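Local coordinates for protein Cry23AA1 (Bacillus thuringiensis, PDB 4RHZ) that probably acts as a pore-forming insecticidal toxin of the aerolysin type, binds zinc, and forms a binary complex with Cry37Aa1, at residues 100-105 with 111-116. Residues are numbered along the deposited sequence; the frame is centred on the assembly and turned at random.
Sequences SFKFGF and TLTVSA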
loop_
_atom_site.group_PDB
_atom_site.type_symbol
_atom_site.label_atom_id
_atom_site.label_comp_id
_atom_site.label_asym_id
_atom_site.label_seq_id
_atom_site.Cartn_x
_atom_site.Cartn_y
_atom_site.Cartn_z
ATOM N N SER A 100 16.017 6.185 4.181
ATOM C CA SER A 100 14.958 5.605 4.967
ATOM C C SER A 100 13.702 6.439 4.821
ATOM O O SER A 100 13.753 7.653 4.870
ATOM C CB SER A 100 15.409 5.531 6.429
ATOM O OG SER A 100 14.336 5.937 7.236
ATOM N N PHE A 101 12.571 5.783 4.621
ATOM C CA PHE A 101 11.306 6.482 4.509
ATOM C C PHE A 101 10.254 6.027 5.598
ATOM O O PHE A 101 10.093 4.827 5.917
ATOM C CB PHE A 101 10.672 6.232 3.146
ATOM C CG PHE A 101 11.571 6.401 1.958
ATOM C CD1 PHE A 101 12.407 5.361 1.549
ATOM C CD2 PHE A 101 11.488 7.560 1.169
ATOM C CE1 PHE A 101 13.174 5.473 0.445
ATOM C CE2 PHE A 101 12.256 7.685 0.053
ATOM C CZ PHE A 101 13.111 6.646 -0.322
ATOM N N LYS A 102 9.499 6.989 6.092
ATOM C CA LYS A 102 8.438 6.731 7.042
ATOM C C LYS A 102 7.153 7.041 6.325
ATOM O O LYS A 102 6.915 8.207 6.027
ATOM C CB LYS A 102 8.583 7.656 8.239
ATOM C CG LYS A 102 9.893 7.418 9.007
ATOM C CD LYS A 102 9.781 6.307 10.135
ATOM C CE LYS A 102 11.043 6.188 11.030
ATOM N NZ LYS A 102 11.123 7.288 12.053
ATOM N N PHE A 103 6.367 6.007 5.997
ATOM C CA PHE A 103 5.105 6.239 5.343
ATOM C C PHE A 103 3.919 6.054 6.314
ATOM O O PHE A 103 3.919 5.159 7.168
ATOM C CB PHE A 103 4.936 5.334 4.139
ATOM C CG PHE A 103 5.938 5.556 3.026
ATOM C CD1 PHE A 103 6.658 4.473 2.510
ATOM C CD2 PHE A 103 6.131 6.799 2.474
ATOM C CE1 PHE A 103 7.586 4.635 1.449
ATOM C CE2 PHE A 103 7.072 6.995 1.417
ATOM C CZ PHE A 103 7.793 5.903 0.899
ATOM N N GLY A 104 2.933 6.937 6.205
ATOM C CA GLY A 104 1.646 6.750 6.879
ATOM C C GLY A 104 0.582 6.334 5.881
ATOM O O GLY A 104 0.829 6.287 4.669
ATOM N N PHE A 105 -0.607 6.037 6.371
ATOM C CA PHE A 105 -1.747 5.729 5.494
ATOM C C PHE A 105 -2.906 6.700 5.728
ATOM O O PHE A 105 -3.227 6.974 6.870
ATOM C CB PHE A 105 -2.197 4.301 5.732
ATOM C CG PHE A 105 -1.206 3.287 5.294
ATOM C CD1 PHE A 105 -0.150 2.936 6.109
ATOM C CD2 PHE A 105 -1.325 2.687 4.057
ATOM C CE1 PHE A 105 0.769 2.014 5.688
ATOM C CE2 PHE A 105 -0.434 1.749 3.658
ATOM C CZ PHE A 105 0.619 1.410 4.463
ATOM N N THR A 111 2.234 3.598 10.804
ATOM C CA THR A 111 3.407 4.139 10.191
ATOM C C THR A 111 4.295 3.002 9.720
ATOM O O THR A 111 4.572 2.116 10.520
ATOM C CB THR A 111 4.209 4.981 11.235
ATOM O OG1 THR A 111 3.981 6.366 10.967
ATOM C CG2 THR A 111 5.747 4.733 11.173
ATOM N N LEU A 112 4.770 3.014 8.463
ATOM C CA LEU A 112 5.797 2.017 8.141
ATOM C C LEU A 112 7.155 2.609 7.713
ATOM O O LEU A 112 7.215 3.662 7.036
ATOM C CB LEU A 112 5.290 0.890 7.228
ATOM C CG LEU A 112 5.238 1.011 5.704
ATOM C CD1 LEU A 112 6.633 1.179 5.133
ATOM C CD2 LEU A 112 4.640 -0.198 5.019
ATOM N N THR A 113 8.203 1.917 8.136
ATOM C CA THR A 113 9.578 2.277 7.868
ATOM C C THR A 113 10.230 1.373 6.867
ATOM O O THR A 113 10.286 0.147 7.039
ATOM C CB THR A 113 10.415 2.266 9.159
ATOM O OG1 THR A 113 10.022 3.403 9.909
ATOM C CG2 THR A 113 11.952 2.408 8.872
ATOM N N VAL A 114 10.737 1.999 5.814
ATOM C CA VAL A 114 11.430 1.251 4.779
ATOM C C VAL A 114 12.631 2.055 4.212
ATOM O O VAL A 114 12.628 3.295 4.166
ATOM C CB VAL A 114 10.435 0.806 3.678
ATOM C CG1 VAL A 114 9.911 1.987 2.893
ATOM C CG2 VAL A 114 11.088 -0.183 2.722
ATOM N N SER A 115 13.646 1.337 3.780
ATOM C CA SER A 115 14.899 1.949 3.393
ATOM C C SER A 115 15.288 1.376 2.039
ATOM O O SER A 115 15.024 0.199 1.734
ATOM C CB SER A 115 16.010 1.567 4.391
ATOM O OG SER A 115 15.989 2.393 5.558
ATOM N N ALA A 116 15.947 2.194 1.229
ATOM C CA ALA A 116 16.531 1.642 0.020
ATOM C C ALA A 116 17.812 2.403 -0.358
ATOM O O ALA A 116 18.014 3.559 0.051
ATOM C CB ALA A 116 15.511 1.620 -1.120
#
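With CG anti to the carbonyl carbon (chi1 -64°), the F103 ring stands beside its own backbone N and reaches V114, whose CG1 sits between backbone N and carbonyl carbon (chi1 68°); F103 CE1 and V114 CG1 are 3.8 Å apart. The two residues belong to an antiparallel beta hairpin, strands 96-105 and 111-119, in the aerolysin-type fold of this ETX/MTX2-family protein. The register is fixed by two hydrogen-bonded pairs, F101 with V114 and F103 with L112, each bonded in both directions. F101 N donates to V114 O and V114 N returns a bond of 2.9 Å to F101 O; F103 N donates to L112 O, and L112 N to F103 O.

Alternation sorts the side chains. F101, F103, L112 and V114 share the buried face, where L112 CD1 meets the edge of the F103 ring, 4.2 Å from F103 CD1, and F101 CB lies over one face of that ring, 3.6 Å above its plane and toward the rim. Beyond the hairpin, this apolar side packs on strands 146-179 and 211-235, with Y159 meeting the F103 ring at about 45° between planes and V163 touching F101. The V114 side chain is about 8 Å from the zinc ion held by H79, E130 and H132.

The face bearing S100, K102, T113 and S115 is more exposed. There K102 runs side by side with T113, and its aliphatic CE, 3.2 Å from T113 OG1, is nearer to that hydroxyl than K102 NZ is.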